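Local coordinates for Slr0280 protein (Synechocystis sp., PDB 5H3K), which is of unknown function but belongs to the phosphodiester glycosidase (NAGPA) family and so may cleave sugars from phosphodiester linkages, at residues 295-300 / 541-546; 310-315 / 332-337; 320-325 / 598-603; 324-329 / 588-593; 337-342 / 581-586. One frame throughout, in Å; residues are numbered along the deposited sequence.

In the fold
Contacts 1, 2, 4 and 5 are buried, while contact 3 reaches the surface at R600. Contact 1 pairs two inner strands of an eight-stranded antiparallel sheet. The other four belong to a smaller neighbouring sheet and its helix 325-331. Contacts 2 and 5 share strand 336-339, and contacts 3 and 4 share P324 and L325 at the start of the helix. V336 and I338 pack on L544, bringing the two sheets together. The chemistry changes with place: backbone ladders in contacts 1 and 5, the latter ending in a buried asparagine; a glutamine and waters at the helix end in contact 2; a short, watered bridge in contact 3; packing without hydrogen bonds between the segments in contact 4.

Contact 1 of 5, residues 295-300 / 541-546; sequences VTTVTI and NIILVA
V295 and V545 cross at a slant, CG1 to CG1 at 3.6 Å, near one end of an antiparallel strand pair inside an eight-stranded sheet. On the face that carries T297, T299, I543 and V545, the threonines and I543 run side by side and point the same way. I543 CG2 is the shared surface: it lies 3.9 Å from T297 CB and 3.8 Å from T299 OG1. It gets there because it stands anti to the backbone N while CG1 swings beside that N (chi1 -46°). T299 also turns CG2 to N541 CB, the two side chains meeting nearly at right angles. The other face belongs to T296, V298, I300, I542, L544 and A546. There I300 reaches along the sheet and sets CD1 on L544 CG at 3.9 Å, while V336 of strand 336-339 packs on L544 as well. Six backbone hydrogen bonds join the strands, of which L544 N to V298 O is nearly straight at 175°. The T296 hydroxyl also bonds to Q283, and at the A546 end one water donates to T296 OG1 at 2.6 Å and to A546 O at 2.7 Å.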
# COMPACT_ATOMS: atom_id res chain seq x y z
N VAL A 295 13.18 8.28 1.64
CA VAL A 295 12.51 7.21 0.91
C VAL A 295 12.32 5.96 1.77
O VAL A 295 13.23 5.52 2.48
CB VAL A 295 13.30 6.83 -0.38
CG1 VAL A 295 12.69 5.62 -1.06
CG2 VAL A 295 13.34 8.01 -1.36
N THR A 296 11.11 5.39 1.71
CA THR A 296 10.82 4.14 2.39
C THR A 296 10.78 3.00 1.38
O THR A 296 10.13 3.09 0.33
CB THR A 296 9.46 4.18 3.09
OG1 THR A 296 9.31 5.41 3.80
CG2 THR A 296 9.33 3.01 4.05
N THR A 297 11.50 1.91 1.69
CA THR A 297 11.49 0.75 0.81
C THR A 297 11.24 -0.53 1.58
O THR A 297 11.59 -0.66 2.76
CB THR A 297 12.81 0.59 0.03
OG1 THR A 297 13.89 0.44 0.95
CG2 THR A 297 13.06 1.80 -0.87
N VAL A 298 10.66 -1.50 0.89
CA VAL A 298 10.66 -2.87 1.38
C VAL A 298 11.18 -3.71 0.24
O VAL A 298 10.68 -3.62 -0.89
CB VAL A 298 9.28 -3.34 1.81
CG1 VAL A 298 9.36 -4.79 2.23
CG2 VAL A 298 8.76 -2.47 2.95
N THR A 299 12.21 -4.49 0.53
CA THR A 299 12.86 -5.29 -0.50
C THR A 299 12.55 -6.76 -0.24
O THR A 299 12.68 -7.25 0.88
CB THR A 299 14.39 -5.05 -0.53
OG1 THR A 299 14.65 -3.68 -0.86
CG2 THR A 299 15.04 -5.95 -1.58
N ILE A 300 12.11 -7.45 -1.28
CA ILE A 300 11.59 -8.80 -1.14
C ILE A 300 12.32 -9.71 -2.11
O ILE A 300 12.40 -9.41 -3.30
CB ILE A 300 10.08 -8.85 -1.47
CG1 ILE A 300 9.26 -7.97 -0.51
CG2 ILE A 300 9.58 -10.29 -1.44
CD1 ILE A 300 8.72 -6.70 -1.17
N ASN A 541 15.79 -9.13 -6.82
CA ASN A 541 14.91 -8.82 -5.69
C ASN A 541 13.95 -7.71 -6.09
O ASN A 541 14.31 -6.81 -6.85
CB ASN A 541 15.70 -8.36 -4.46
CG ASN A 541 16.52 -9.48 -3.83
OD1 ASN A 541 16.11 -10.64 -3.81
ND2 ASN A 541 17.68 -9.12 -3.31
N ILE A 542 12.74 -7.76 -5.55
CA ILE A 542 11.73 -6.75 -5.84
C ILE A 542 11.80 -5.65 -4.79
O ILE A 542 11.90 -5.93 -3.60
CB ILE A 542 10.33 -7.38 -5.83
CG1 ILE A 542 10.22 -8.38 -7.00
CG2 ILE A 542 9.23 -6.29 -5.87
CD1 ILE A 542 9.01 -9.30 -6.91
N ILE A 543 11.77 -4.40 -5.23
CA ILE A 543 11.75 -3.28 -4.30
C ILE A 543 10.44 -2.52 -4.44
O ILE A 543 10.05 -2.14 -5.53
CB ILE A 543 12.93 -2.31 -4.54
CG1 ILE A 543 14.23 -3.09 -4.71
CG2 ILE A 543 13.06 -1.33 -3.38
CD1 ILE A 543 15.35 -2.27 -5.32
N LEU A 544 9.74 -2.36 -3.32
CA LEU A 544 8.56 -1.50 -3.28
C LEU A 544 9.04 -0.18 -2.69
O LEU A 544 9.71 -0.16 -1.64
CB LEU A 544 7.47 -2.11 -2.41
CG LEU A 544 7.07 -3.56 -2.72
CD1 LEU A 544 5.92 -3.99 -1.82
CD2 LEU A 544 6.67 -3.72 -4.18
N VAL A 545 8.70 0.94 -3.34
CA VAL A 545 9.28 2.24 -3.00
C VAL A 545 8.22 3.32 -2.82
O VAL A 545 7.34 3.48 -3.67
CB VAL A 545 10.22 2.72 -4.14
CG1 VAL A 545 10.89 4.05 -3.77
CG2 VAL A 545 11.25 1.65 -4.47
N ALA A 546 8.30 4.06 -1.72
CA ALA A 546 7.43 5.22 -1.47
C ALA A 546 8.29 6.43 -1.12
O ALA A 546 9.11 6.36 -0.19
CB ALA A 546 6.44 4.94 -0.32
O HOH W 1 8.58 7.38 2.27

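Contact 2 of 5, residues 310-315 / 332-337; sequences RPLMAN and QRAAVA
Q332 reaches back from the end of helix 325-331 to L312 and M313 in a strand-helix-strand unit, whose strands 307-313 and 336-339 both pair with strand 600-609. A Schellman motif ends the helix, with R333 at positive phi as its C-prime residue, and Q332 leaves the helical path just before it.

The polar part of the contact is carried by the Q332 amide. Its chain runs extended beyond CG (chi2 -174°), which carries the amide out to the end of the strand. NE2 gives a hydrogen bond to M313 O at 2.7 Å. The acceptor lies close to the amide plane, yet NE2 sits 32° off the plane of the M313 carbonyl. A water adds to the grip on the same nitrogen, accepting from NE2 at 3.0 Å and donating to A314 O. With a leucine in its place, M313 O would probably lose its side-chain donor and the waters here would lose the amide that ties them to the strand.

The apolar part belongs to L312, whose CD1 turns to the methyl of A334, 4.0 Å from CB. I328 of the helix touches L312 too, so this leucine packs between the strand and the helix. L312 and Q332 run alongside each other, head to tail, and L312 CD2 makes a van der Waals contact with the amide oxygen, 3.7 Å from Q332 OE1.

A second water closes the polar side: it accepts from M313 N at 2.9 Å and donates to Q332 OE1 at 2.8 Å.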
# COMPACT_ATOMS: atom_id res chain seq x y z
N ARG A 310 0.60 -10.96 -5.01
CA ARG A 310 -0.71 -10.93 -5.66
C ARG A 310 -1.22 -9.51 -5.74
O ARG A 310 -1.10 -8.76 -4.77
CB ARG A 310 -1.74 -11.74 -4.87
CG ARG A 310 -1.57 -13.26 -4.92
CD ARG A 310 -1.82 -13.80 -6.33
NE ARG A 310 -1.73 -15.26 -6.35
CZ ARG A 310 -0.61 -15.94 -6.55
NH1 ARG A 310 0.54 -15.30 -6.77
NH2 ARG A 310 -0.62 -17.27 -6.54
N PRO A 311 -1.83 -9.15 -6.87
CA PRO A 311 -2.59 -7.90 -6.88
C PRO A 311 -3.82 -8.06 -6.01
O PRO A 311 -4.43 -9.14 -5.97
CB PRO A 311 -2.98 -7.72 -8.36
CG PRO A 311 -2.94 -9.09 -8.94
CD PRO A 311 -1.93 -9.89 -8.14
N LEU A 312 -4.19 -7.00 -5.30
CA LEU A 312 -5.30 -7.05 -4.37
C LEU A 312 -6.22 -5.90 -4.69
O LEU A 312 -5.77 -4.75 -4.77
CB LEU A 312 -4.77 -6.90 -2.94
CG LEU A 312 -3.75 -7.93 -2.46
CD1 LEU A 312 -3.34 -7.58 -1.03
CD2 LEU A 312 -4.34 -9.33 -2.51
N MET A 313 -7.50 -6.19 -4.87
CA MET A 313 -8.49 -5.16 -5.13
C MET A 313 -9.19 -4.75 -3.85
O MET A 313 -9.40 -5.58 -2.97
CB MET A 313 -9.56 -5.66 -6.11
CG MET A 313 -8.98 -6.22 -7.36
SD MET A 313 -8.36 -4.96 -8.46
CE MET A 313 -9.83 -4.48 -9.34
N ALA A 314 -9.55 -3.47 -3.77
CA ALA A 314 -10.26 -2.90 -2.62
C ALA A 314 -11.48 -3.73 -2.26
O ALA A 314 -11.74 -4.03 -1.08
CB ALA A 314 -10.69 -1.48 -2.92
N ASN A 315 -12.25 -4.08 -3.28
CA ASN A 315 -13.29 -5.09 -3.15
C ASN A 315 -12.74 -6.42 -3.66
O ASN A 315 -12.47 -6.57 -4.86
CB ASN A 315 -14.56 -4.65 -3.90
CG ASN A 315 -15.75 -5.55 -3.59
OD1 ASN A 315 -15.65 -6.78 -3.69
ND2 ASN A 315 -16.87 -4.94 -3.22
N GLN A 332 -7.03 -8.33 3.81
CA GLN A 332 -6.65 -9.44 2.93
C GLN A 332 -5.34 -10.10 3.36
O GLN A 332 -4.77 -10.90 2.62
CB GLN A 332 -6.62 -8.98 1.45
CG GLN A 332 -7.98 -8.42 1.00
CD GLN A 332 -8.08 -8.09 -0.48
OE1 GLN A 332 -7.80 -8.93 -1.34
NE2 GLN A 332 -8.50 -6.87 -0.77
N ARG A 333 -4.90 -9.75 4.57
CA ARG A 333 -3.79 -10.44 5.27
C ARG A 333 -2.46 -10.44 4.52
O ARG A 333 -1.75 -11.46 4.51
CB ARG A 333 -4.18 -11.87 5.63
CG ARG A 333 -5.59 -11.97 6.21
CD ARG A 333 -5.57 -12.08 7.71
NE ARG A 333 -5.05 -13.38 8.13
CZ ARG A 333 -5.11 -13.84 9.38
NH1 ARG A 333 -5.69 -13.10 10.32
NH2 ARG A 333 -4.60 -15.02 9.68
N ALA A 334 -2.12 -9.31 3.91
CA ALA A 334 -0.84 -9.17 3.22
C ALA A 334 0.24 -8.79 4.23
O ALA A 334 0.04 -7.92 5.07
CB ALA A 334 -0.93 -8.11 2.12
N ALA A 335 1.40 -9.44 4.13
CA ALA A 335 2.52 -9.07 4.97
C ALA A 335 3.08 -7.71 4.58
O ALA A 335 3.52 -6.95 5.44
CB ALA A 335 3.62 -10.14 4.89
N VAL A 336 3.11 -7.43 3.27
CA VAL A 336 3.51 -6.12 2.73
C VAL A 336 2.53 -5.73 1.64
O VAL A 336 2.03 -6.60 0.91
CB VAL A 336 4.94 -6.14 2.09
CG1 VAL A 336 5.53 -4.73 2.04
CG2 VAL A 336 5.88 -7.06 2.86
N ALA A 337 2.23 -4.44 1.51
CA ALA A 337 1.44 -4.00 0.37
C ALA A 337 1.82 -2.60 -0.01
O ALA A 337 2.20 -1.80 0.85
CB ALA A 337 -0.06 -4.09 0.66
O HOH W 2 -8.28 -8.88 -4.05
O HOH W 3 -9.90 -4.87 0.90

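Contact 3 of 5, residues 320-325 / 598-603; sequences QGTAPL and AARVSN
T322 lies across the root of the R600 side chain at about a right angle, its OG1 3.5 Å from R600 CB. With chi1 at 58°, OG1 stands between the backbone N and the carbonyl carbon and faces R600, while CG2 points to the backbone instead, 3.9 Å from S602 N. R600 runs on extended beside P324, in the same direction, with CG 4.0 Å from P324 CD. One water lies by T322 OG1 and accepts a weak bond from R600 NH1. A glycine at T322 would probably uncover this side of R600 and leave that water without its hydroxyl partner.

Two backbone bonds hold A323 to V601. V601 N to A323 O is short at 2.8 Å and straight, though the donor stands above the carbonyl plane, 54° out of it; A323 N returns a bond to V601 O at 3.0 Å. Two further waters link the segments: one bridges G321 O and S602 OG, another accepts from L325 N at 2.9 Å and donates to A599 O. F343 packs against T322, V601 and S602. The whole is a short antiparallel bridge between 323-324 and the start of strand 600-609; the 323-324 side continues directly into helix 325-331, with P324 at its N-cap.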
# COMPACT_ATOMS: atom_id res chain seq x y z
N GLN A 320 -15.22 -2.74 -8.93
CA GLN A 320 -15.58 -1.44 -8.39
C GLN A 320 -15.30 -1.31 -6.90
O GLN A 320 -15.76 -2.11 -6.08
CB GLN A 320 -17.04 -1.08 -8.69
CG GLN A 320 -17.47 0.27 -8.08
CD GLN A 320 -18.82 0.75 -8.56
OE1 GLN A 320 -19.84 0.11 -8.30
NE2 GLN A 320 -18.83 1.87 -9.26
N GLY A 321 -14.56 -0.26 -6.54
CA GLY A 321 -14.42 0.08 -5.14
C GLY A 321 -13.08 0.69 -4.83
O GLY A 321 -12.12 0.48 -5.56
N THR A 322 -13.03 1.46 -3.74
CA THR A 322 -11.76 1.97 -3.23
C THR A 322 -11.75 1.81 -1.72
O THR A 322 -12.80 1.81 -1.07
CB THR A 322 -11.51 3.45 -3.57
OG1 THR A 322 -12.58 4.26 -3.06
CG2 THR A 322 -11.37 3.66 -5.09
N ALA A 323 -10.55 1.67 -1.16
CA ALA A 323 -10.36 1.53 0.28
C ALA A 323 -8.95 1.98 0.65
O ALA A 323 -8.04 1.92 -0.17
CB ALA A 323 -10.58 0.07 0.70
N PRO A 324 -8.74 2.42 1.91
CA PRO A 324 -7.36 2.73 2.30
C PRO A 324 -6.45 1.53 2.08
O PRO A 324 -6.87 0.39 2.31
CB PRO A 324 -7.49 3.02 3.81
CG PRO A 324 -8.92 3.48 3.97
CD PRO A 324 -9.70 2.62 3.01
N LEU A 325 -5.23 1.78 1.60
CA LEU A 325 -4.26 0.73 1.35
C LEU A 325 -4.05 -0.10 2.61
O LEU A 325 -3.95 -1.33 2.55
CB LEU A 325 -2.92 1.34 0.87
CG LEU A 325 -1.70 0.48 0.51
CD1 LEU A 325 -0.92 0.02 1.73
CD2 LEU A 325 -2.04 -0.73 -0.38
N ALA A 598 -3.49 9.25 3.78
CA ALA A 598 -3.49 8.28 2.69
C ALA A 598 -4.89 8.17 2.10
O ALA A 598 -5.87 8.08 2.83
CB ALA A 598 -3.02 6.92 3.18
N ALA A 599 -4.99 8.20 0.78
CA ALA A 599 -6.30 8.20 0.13
C ALA A 599 -6.81 6.78 -0.04
O ALA A 599 -6.02 5.84 0.00
CB ALA A 599 -6.23 8.88 -1.23
N ARG A 600 -8.11 6.61 -0.25
CA ARG A 600 -8.61 5.30 -0.65
C ARG A 600 -8.07 5.00 -2.02
O ARG A 600 -7.97 5.90 -2.86
CB ARG A 600 -10.14 5.28 -0.71
CG ARG A 600 -10.78 5.67 0.59
CD ARG A 600 -12.29 5.52 0.53
NE ARG A 600 -12.83 5.41 1.88
CZ ARG A 600 -14.12 5.31 2.17
NH1 ARG A 600 -15.02 5.33 1.20
NH2 ARG A 600 -14.51 5.21 3.44
N VAL A 601 -7.71 3.74 -2.27
CA VAL A 601 -7.19 3.36 -3.59
C VAL A 601 -7.96 2.17 -4.14
O VAL A 601 -8.63 1.45 -3.39
CB VAL A 601 -5.67 3.02 -3.55
CG1 VAL A 601 -4.86 4.21 -3.01
CG2 VAL A 601 -5.41 1.79 -2.67
N SER A 602 -7.87 1.95 -5.44
CA SER A 602 -8.55 0.82 -6.08
C SER A 602 -7.86 -0.52 -5.85
O SER A 602 -8.51 -1.56 -5.67
CB SER A 602 -8.64 1.08 -7.59
OG SER A 602 -8.91 -0.14 -8.29
N ASN A 603 -6.53 -0.52 -5.89
CA ASN A 603 -5.83 -1.79 -5.83
C ASN A 603 -4.38 -1.66 -5.37
O ASN A 603 -3.82 -0.56 -5.31
CB ASN A 603 -5.91 -2.51 -7.18
CG ASN A 603 -5.37 -1.67 -8.34
OD1 ASN A 603 -4.16 -1.54 -8.55
ND2 ASN A 603 -6.28 -1.12 -9.13
O HOH W 4 -11.37 -1.02 -7.69
O HOH W 5 -15.00 4.21 -1.13
O HOH W 6 -3.94 4.35 0.99

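Contact 4 of 5, residues 324-329 / 588-593; sequences PLVTIA and GQLLDR
This is apolar packing of a helix on a short strand, buried close to the centre of the molecule: the first turn of helix 325-331 sets V326 and L325 against L590, and no hydrogen bond crosses between the segments. V326 does most of the touching. Its CB rests 3.8 Å from L590 CD2, and its CG2 presses on the backbone beyond, 3.4 Å from G588 O and 3.9 Å from Q589 CA. CG2 gets there by standing anti to the backbone N, which puts CG1 between the N and the carbonyl carbon at a chi1 of 81°, some way from the usual +60°.

L590 sends its CD2 methyl to the helix, where it meets two side chains: besides V326 it touches L325 CD1 at 4.0 Å, the two leucines meeting at an angle. Strands 584-586 and 589-590 form a beta hairpin, and G588 sits in its turn at positive phi, a conformation that favours glycine. P324, just before the helix, accepts at its O from I328 N at 3.0 Å, and A329 N bonds to L325 O at 2.9 Å; these are among the first backbone bonds of the helix.

Polar ties reach the hairpin from further along the same helix, where R330 bonds G588 O through NE and Q589 OE1 through NH2. Q589 NE2 bonds to P64 O, while A598 packs on L590.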
# COMPACT_ATOMS: atom_id res chain seq x y z
N PRO A 324 -8.74 2.42 1.91
CA PRO A 324 -7.36 2.73 2.30
C PRO A 324 -6.45 1.53 2.08
O PRO A 324 -6.87 0.39 2.31
CB PRO A 324 -7.49 3.02 3.81
CG PRO A 324 -8.92 3.48 3.97
CD PRO A 324 -9.70 2.62 3.01
N LEU A 325 -5.23 1.78 1.60
CA LEU A 325 -4.26 0.73 1.35
C LEU A 325 -4.05 -0.10 2.61
O LEU A 325 -3.95 -1.33 2.55
CB LEU A 325 -2.92 1.34 0.87
CG LEU A 325 -1.70 0.48 0.51
CD1 LEU A 325 -0.92 0.02 1.73
CD2 LEU A 325 -2.04 -0.73 -0.38
N VAL A 326 -3.97 0.56 3.75
CA VAL A 326 -3.71 -0.15 5.00
C VAL A 326 -4.87 -1.08 5.36
O VAL A 326 -4.66 -2.14 5.96
CB VAL A 326 -3.35 0.82 6.16
CG1 VAL A 326 -4.62 1.42 6.76
CG2 VAL A 326 -2.53 0.08 7.22
N THR A 327 -6.09 -0.70 4.97
CA THR A 327 -7.28 -1.55 5.16
C THR A 327 -7.25 -2.75 4.21
O THR A 327 -7.57 -3.88 4.62
CB THR A 327 -8.58 -0.74 4.97
OG1 THR A 327 -8.62 0.32 5.93
CG2 THR A 327 -9.79 -1.64 5.17
N ILE A 328 -6.85 -2.51 2.96
CA ILE A 328 -6.66 -3.62 2.03
C ILE A 328 -5.64 -4.60 2.61
O ILE A 328 -5.90 -5.80 2.66
CB ILE A 328 -6.18 -3.12 0.64
CG1 ILE A 328 -7.25 -2.23 -0.02
CG2 ILE A 328 -5.82 -4.31 -0.26
CD1 ILE A 328 -6.80 -1.58 -1.35
N ALA A 329 -4.51 -4.08 3.10
CA ALA A 329 -3.44 -4.91 3.65
C ALA A 329 -3.93 -5.75 4.85
O ALA A 329 -3.68 -6.96 4.93
CB ALA A 329 -2.23 -4.04 4.07
N GLY A 588 0.59 -4.75 8.29
CA GLY A 588 -0.67 -4.05 8.46
C GLY A 588 -0.60 -2.64 9.06
O GLY A 588 -1.58 -2.17 9.64
N GLN A 589 0.55 -1.98 8.90
CA GLN A 589 0.72 -0.59 9.34
C GLN A 589 1.40 0.19 8.24
O GLN A 589 2.28 -0.34 7.58
CB GLN A 589 1.56 -0.48 10.61
CG GLN A 589 1.08 -1.34 11.78
CD GLN A 589 -0.26 -0.88 12.35
OE1 GLN A 589 -0.74 0.22 12.06
NE2 GLN A 589 -0.86 -1.73 13.18
N LEU A 590 1.01 1.45 8.05
CA LEU A 590 1.70 2.30 7.07
C LEU A 590 3.08 2.70 7.55
O LEU A 590 3.25 3.11 8.71
CB LEU A 590 0.90 3.57 6.77
CG LEU A 590 -0.40 3.48 5.99
CD1 LEU A 590 -0.89 4.90 5.62
CD2 LEU A 590 -0.24 2.60 4.76
N LEU A 591 4.07 2.60 6.67
CA LEU A 591 5.45 2.93 7.01
C LEU A 591 5.82 4.35 6.65
O LEU A 591 6.67 4.97 7.29
CB LEU A 591 6.42 1.99 6.27
CG LEU A 591 6.41 0.50 6.60
CD1 LEU A 591 7.55 -0.19 5.86
CD2 LEU A 591 6.54 0.31 8.10
N ASP A 592 5.18 4.88 5.61
CA ASP A 592 5.69 6.05 4.89
C ASP A 592 4.97 7.36 5.18
O ASP A 592 5.50 8.43 4.86
CB ASP A 592 5.59 5.79 3.39
CG ASP A 592 4.15 5.60 2.92
OD1 ASP A 592 3.46 4.68 3.45
OD2 ASP A 592 3.69 6.37 2.05
N ARG A 593 3.75 7.28 5.72
CA ARG A 593 2.97 8.48 6.00
C ARG A 593 1.94 8.17 7.06
O ARG A 593 1.67 6.99 7.34
CB ARG A 593 2.27 8.99 4.73
CG ARG A 593 1.08 8.12 4.27
CD ARG A 593 0.70 8.38 2.81
NE ARG A 593 0.44 9.79 2.56
CZ ARG A 593 0.37 10.37 1.36
NH1 ARG A 593 0.50 9.66 0.26
NH2 ARG A 593 0.16 11.68 1.28

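Contact 5 of 5, residues 337-342 / 581-586; sequences AINAGF and STSLAL
N339 leans over the backbone of S581 to S583, starting with CB, which lies 3.3 Å from S581 O. CG comes closer still to that oxygen, at 3.1 Å. The torsion chi1 of 72° places CG between the backbone N and the carbonyl carbon, turning the amide in toward residues 581-583. OD1 accepts a hydrogen bond from S583 N at 3.0 Å, the donor well above the carbonyl plane, 53° out of it. The same oxygen lies 3.3 Å from T582 CA and also bonds to S532 OG. At the other tip, ND2 goes to D577 O, so both ends of this buried amide are held and its rotation is probably fixed. S583 OG, for its part, donates to S581 O at 2.8 Å.

The backbone then runs on as an antiparallel pair: N339 N bonds to S583 O, and A337 and A585 exchange two hydrogen bonds. L584 curls CD1 over the pair, 3.4 Å from A337 O, beside I338. Strand 336-339 lies between 584-586 and 600-609, with L325 of helix 325-331 packed on A337 and A585, while I338 faces L544 of strand 542-547 in the larger sheet.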
# COMPACT_ATOMS: atom_id res chain seq x y z
N ALA A 337 2.23 -4.44 1.51
CA ALA A 337 1.44 -4.00 0.37
C ALA A 337 1.82 -2.60 -0.01
O ALA A 337 2.20 -1.80 0.85
CB ALA A 337 -0.06 -4.09 0.66
N ILE A 338 1.75 -2.29 -1.31
CA ILE A 338 1.92 -0.92 -1.78
C ILE A 338 0.74 -0.61 -2.70
O ILE A 338 0.23 -1.50 -3.39
CB ILE A 338 3.29 -0.70 -2.48
CG1 ILE A 338 3.54 0.79 -2.70
CG2 ILE A 338 3.38 -1.50 -3.79
CD1 ILE A 338 4.95 1.11 -3.22
N ASN A 339 0.26 0.62 -2.67
CA ASN A 339 -0.76 1.04 -3.63
C ASN A 339 -0.24 0.85 -5.05
O ASN A 339 0.98 0.95 -5.32
CB ASN A 339 -1.12 2.51 -3.41
CG ASN A 339 -0.02 3.43 -3.87
OD1 ASN A 339 1.04 3.52 -3.23
ND2 ASN A 339 -0.24 4.10 -5.00
N ALA A 340 -1.14 0.56 -5.99
CA ALA A 340 -0.68 0.15 -7.31
C ALA A 340 -1.30 0.92 -8.48
O ALA A 340 -0.78 1.97 -8.89
CB ALA A 340 -0.86 -1.39 -7.49
N GLY A 341 -2.40 0.42 -9.04
CA GLY A 341 -2.88 0.95 -10.30
C GLY A 341 -3.69 2.25 -10.26
O GLY A 341 -4.28 2.60 -9.24
N PHE A 342 -3.74 2.95 -11.39
CA PHE A 342 -4.58 4.13 -11.55
C PHE A 342 -6.07 3.78 -11.56
O PHE A 342 -6.47 2.67 -11.94
CB PHE A 342 -4.22 4.85 -12.84
CG PHE A 342 -2.82 5.39 -12.85
CD1 PHE A 342 -1.85 4.83 -13.67
CD2 PHE A 342 -2.48 6.45 -12.03
CE1 PHE A 342 -0.54 5.34 -13.67
CE2 PHE A 342 -1.17 6.97 -12.02
CZ PHE A 342 -0.21 6.42 -12.84
N SER A 581 -2.42 8.83 -3.09
CA SER A 581 -2.54 7.37 -3.17
C SER A 581 -1.32 6.65 -2.60
O SER A 581 -1.44 5.52 -2.14
CB SER A 581 -2.75 6.91 -4.61
OG SER A 581 -3.96 7.44 -5.14
N THR A 582 -0.15 7.30 -2.62
CA THR A 582 1.07 6.62 -2.18
C THR A 582 0.94 6.14 -0.74
O THR A 582 0.64 6.92 0.15
CB THR A 582 2.32 7.51 -2.33
OG1 THR A 582 2.60 7.71 -3.73
CG2 THR A 582 3.54 6.84 -1.68
N SER A 583 1.16 4.84 -0.53
CA SER A 583 1.08 4.25 0.81
C SER A 583 1.70 2.85 0.78
O SER A 583 1.48 2.07 -0.15
CB SER A 583 -0.37 4.23 1.30
OG SER A 583 -1.26 4.00 0.20
N LEU A 584 2.49 2.55 1.80
CA LEU A 584 3.26 1.31 1.86
C LEU A 584 3.05 0.72 3.24
O LEU A 584 3.39 1.35 4.24
CB LEU A 584 4.75 1.62 1.63
CG LEU A 584 5.80 0.53 1.82
CD1 LEU A 584 5.44 -0.68 0.99
CD2 LEU A 584 7.17 1.07 1.43
N ALA A 585 2.46 -0.49 3.30
CA ALA A 585 2.10 -1.10 4.58
C ALA A 585 2.96 -2.33 4.86
O ALA A 585 3.22 -3.13 3.96
CB ALA A 585 0.61 -1.48 4.63
N LEU A 586 3.39 -2.48 6.11
CA LEU A 586 4.17 -3.64 6.52
C LEU A 586 3.60 -4.14 7.83
O LEU A 586 3.46 -3.38 8.79
CB LEU A 586 5.66 -3.26 6.68
CG LEU A 586 6.58 -4.40 7.16
CD1 LEU A 586 6.71 -5.47 6.08
CD2 LEU A 586 7.96 -3.86 7.58